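Local coordinates for metal cation efflux system protein CzcD (Cupriavidus metallidurans, PDB 6VD9) that binds and transports zinc, probably exporting cations from the cytoplasm, and mediates cobalt, zinc and cadmium resistance through regulation of the Czc system, at residues Lys10-Thr15 against Lys57-Asp62. Numbering follows the deposited sequence.
Sequences KQILAT and KQMLAD
Met59 reaches from helix 53-64 to Gln11, Ile12 and the hydroxyl of Thr15, and it makes every close contact between Lys10-Thr15 and Lys57-Asp62. Its sulfur lies against the first side-chain carbon of Gln11, with Met59 SD 3.6 Å from Gln11 CB. The terminal methyl goes further in. Met59 CE sits 3.8 Å from Gln11 O and 4.0 Å from Ile12 N, so it rests on the peptide group between these two residues. From there it also meets the flank of Ile12, with CE 4.3 Å from Ile12 CG1, and the hydroxyl of Thr15, with CE 4.1 Å from Thr15 OG1. The torsions explain this reach. Met59 CG is anti to the backbone N (chi1 170°), which sends the chain across the gap, and bends at chi2 and chi3 fold the methyl onto the neighbouring helix. No hydrogen bond joins the two segments. Two polar atoms beside the methyl pair with each other inside Lys10-Thr15: Thr15 OG1 donates to Gln11 O at 2.8 Å, with a C=O...donor angle of 148°. This bond links Thr15 to the carbonyl four residues earlier, the same carbonyl oxygen the methyl touches. The amide of Gln11 makes weak hydrogen bonds to Glu7 and Lys63, while Phe64 touches both Gln11 and Met59. On the sheet side, Ile12 packs on Phe21 of strand 18-28, and Leu60 packs on Val69 and Ile71 of strand 68-74. Both helices thus lie on one face of the three-stranded sheet. The order helix 5-13, strands 18-28 and 34-42, helix 53-64, strand 68-74 is the αββαβ, ferredoxin-like fold of the C-terminal dimerisation domain of cation diffusion facilitators, probably cytoplasmic.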
loop_
_atom_site.group_PDB
_atom_site.type_symbol
_atom_site.label_atom_id
_atom_site.label_comp_id
_atom_site.label_asym_id
_atom_site.label_seq_id
_atom_site.Cartn_x
_atom_site.Cartn_y
_atom_site.Cartn_z
ATOM N N LYS A 10 -16.493 -5.104 5.675
ATOM C CA LYS A 10 -17.191 -6.296 5.126
ATOM C C LYS A 10 -16.703 -6.507 3.703
ATOM O O LYS A 10 -16.420 -7.639 3.326
ATOM C CB LYS A 10 -18.715 -6.105 5.188
ATOM C CG LYS A 10 -19.557 -7.189 4.517
ATOM C CD LYS A 10 -21.089 -7.150 4.833
ATOM C CE LYS A 10 -21.810 -8.310 4.162
ATOM N NZ LYS A 10 -23.284 -8.313 4.344
ATOM N N GLN A 11 -16.633 -5.448 2.900
ATOM C CA GLN A 11 -16.330 -5.646 1.468
ATOM C C GLN A 11 -14.865 -6.068 1.298
ATOM O O GLN A 11 -14.597 -6.799 0.326
ATOM C CB GLN A 11 -16.692 -4.408 0.650
ATOM C CG GLN A 11 -18.191 -4.170 0.606
ATOM C CD GLN A 11 -18.932 -5.386 0.107
ATOM O OE1 GLN A 11 -18.501 -6.066 -0.822
ATOM N NE2 GLN A 11 -20.055 -5.665 0.748
ATOM N N ILE A 12 -13.952 -5.568 2.146
ATOM C CA ILE A 12 -12.514 -5.960 2.109
ATOM C C ILE A 12 -12.442 -7.466 2.400
ATOM O O ILE A 12 -11.899 -8.202 1.558
ATOM C CB ILE A 12 -11.660 -5.125 3.087
ATOM C CG1 ILE A 12 -11.533 -3.687 2.582
ATOM C CG2 ILE A 12 -10.305 -5.755 3.298
ATOM C CD1 ILE A 12 -10.763 -2.780 3.484
ATOM N N LEU A 13 -13.035 -7.905 3.515
ATOM C CA LEU A 13 -12.991 -9.340 3.922
ATOM C C LEU A 13 -13.773 -10.226 2.949
ATOM O O LEU A 13 -13.472 -11.439 2.881
ATOM C CB LEU A 13 -13.527 -9.466 5.357
ATOM C CG LEU A 13 -12.611 -8.909 6.452
ATOM C CD1 LEU A 13 -13.277 -9.068 7.848
ATOM C CD2 LEU A 13 -11.214 -9.520 6.439
ATOM N N ALA A 14 -14.718 -9.668 2.203
ATOM C CA ALA A 14 -15.523 -10.416 1.216
ATOM C C ALA A 14 -14.733 -10.604 -0.077
ATOM O O ALA A 14 -15.150 -11.422 -0.909
ATOM C CB ALA A 14 -16.818 -9.711 0.952
ATOM N N THR A 15 -13.607 -9.914 -0.247
ATOM C CA THR A 15 -12.844 -9.950 -1.519
ATOM C C THR A 15 -12.074 -11.262 -1.606
ATOM O O THR A 15 -11.342 -11.569 -0.678
ATOM C CB THR A 15 -11.918 -8.736 -1.640
ATOM O OG1 THR A 15 -12.746 -7.574 -1.623
ATOM C CG2 THR A 15 -11.081 -8.800 -2.905
ATOM N N LYS A 57 -9.247 -2.258 -5.626
ATOM C CA LYS A 57 -9.314 -0.909 -6.265
ATOM C C LYS A 57 -10.721 -0.731 -6.867
ATOM O O LYS A 57 -11.332 0.318 -6.625
ATOM C CB LYS A 57 -8.228 -0.723 -7.323
ATOM C CG LYS A 57 -6.800 -0.522 -6.790
ATOM C CD LYS A 57 -5.782 -0.628 -7.907
ATOM C CE LYS A 57 -4.373 -0.214 -7.546
ATOM N NZ LYS A 57 -3.450 -0.332 -8.715
ATOM N N GLN A 58 -11.202 -1.707 -7.629
ATOM C CA GLN A 58 -12.499 -1.646 -8.366
ATOM C C GLN A 58 -13.647 -1.490 -7.358
ATOM O O GLN A 58 -14.462 -0.562 -7.499
ATOM C CB GLN A 58 -12.627 -2.884 -9.263
ATOM C CG GLN A 58 -13.968 -3.043 -9.981
ATOM C CD GLN A 58 -14.105 -4.402 -10.647
ATOM O OE1 GLN A 58 -13.794 -5.461 -10.081
ATOM N NE2 GLN A 58 -14.606 -4.391 -11.872
ATOM N N MET A 59 -13.625 -2.276 -6.279
ATOM C CA MET A 59 -14.709 -2.291 -5.271
ATOM C C MET A 59 -14.705 -0.960 -4.516
ATOM O O MET A 59 -15.792 -0.422 -4.206
ATOM C CB MET A 59 -14.546 -3.496 -4.332
ATOM C CG MET A 59 -15.464 -3.456 -3.141
ATOM S SD MET A 59 -14.809 -2.498 -1.784
ATOM C CE MET A 59 -13.414 -3.510 -1.270
ATOM N N LEU A 60 -13.531 -0.408 -4.187
ATOM C CA LEU A 60 -13.464 0.809 -3.338
ATOM C C LEU A 60 -13.972 2.015 -4.139
ATOM O O LEU A 60 -14.653 2.876 -3.561
ATOM C CB LEU A 60 -12.031 0.996 -2.849
ATOM C CG LEU A 60 -11.597 -0.037 -1.810
ATOM C CD1 LEU A 60 -10.095 0.041 -1.602
ATOM C CD2 LEU A 60 -12.361 0.174 -0.505
ATOM N N ALA A 61 -13.696 2.010 -5.430
ATOM C CA ALA A 61 -14.149 3.075 -6.357
ATOM C C ALA A 61 -15.667 2.955 -6.524
ATOM O O ALA A 61 -16.357 3.945 -6.260
ATOM C CB ALA A 61 -13.417 2.992 -7.647
ATOM N N ASP A 62 -16.157 1.755 -6.826
ATOM C CA ASP A 62 -17.573 1.526 -7.232
ATOM C C ASP A 62 -18.514 1.670 -6.040
ATOM O O ASP A 62 -19.594 2.292 -6.189
ATOM C CB ASP A 62 -17.762 0.145 -7.845
ATOM C CG ASP A 62 -17.076 0.002 -9.184
ATOM O OD1 ASP A 62 -16.987 1.021 -9.895
ATOM O OD2 ASP A 62 -16.604 -1.114 -9.485
#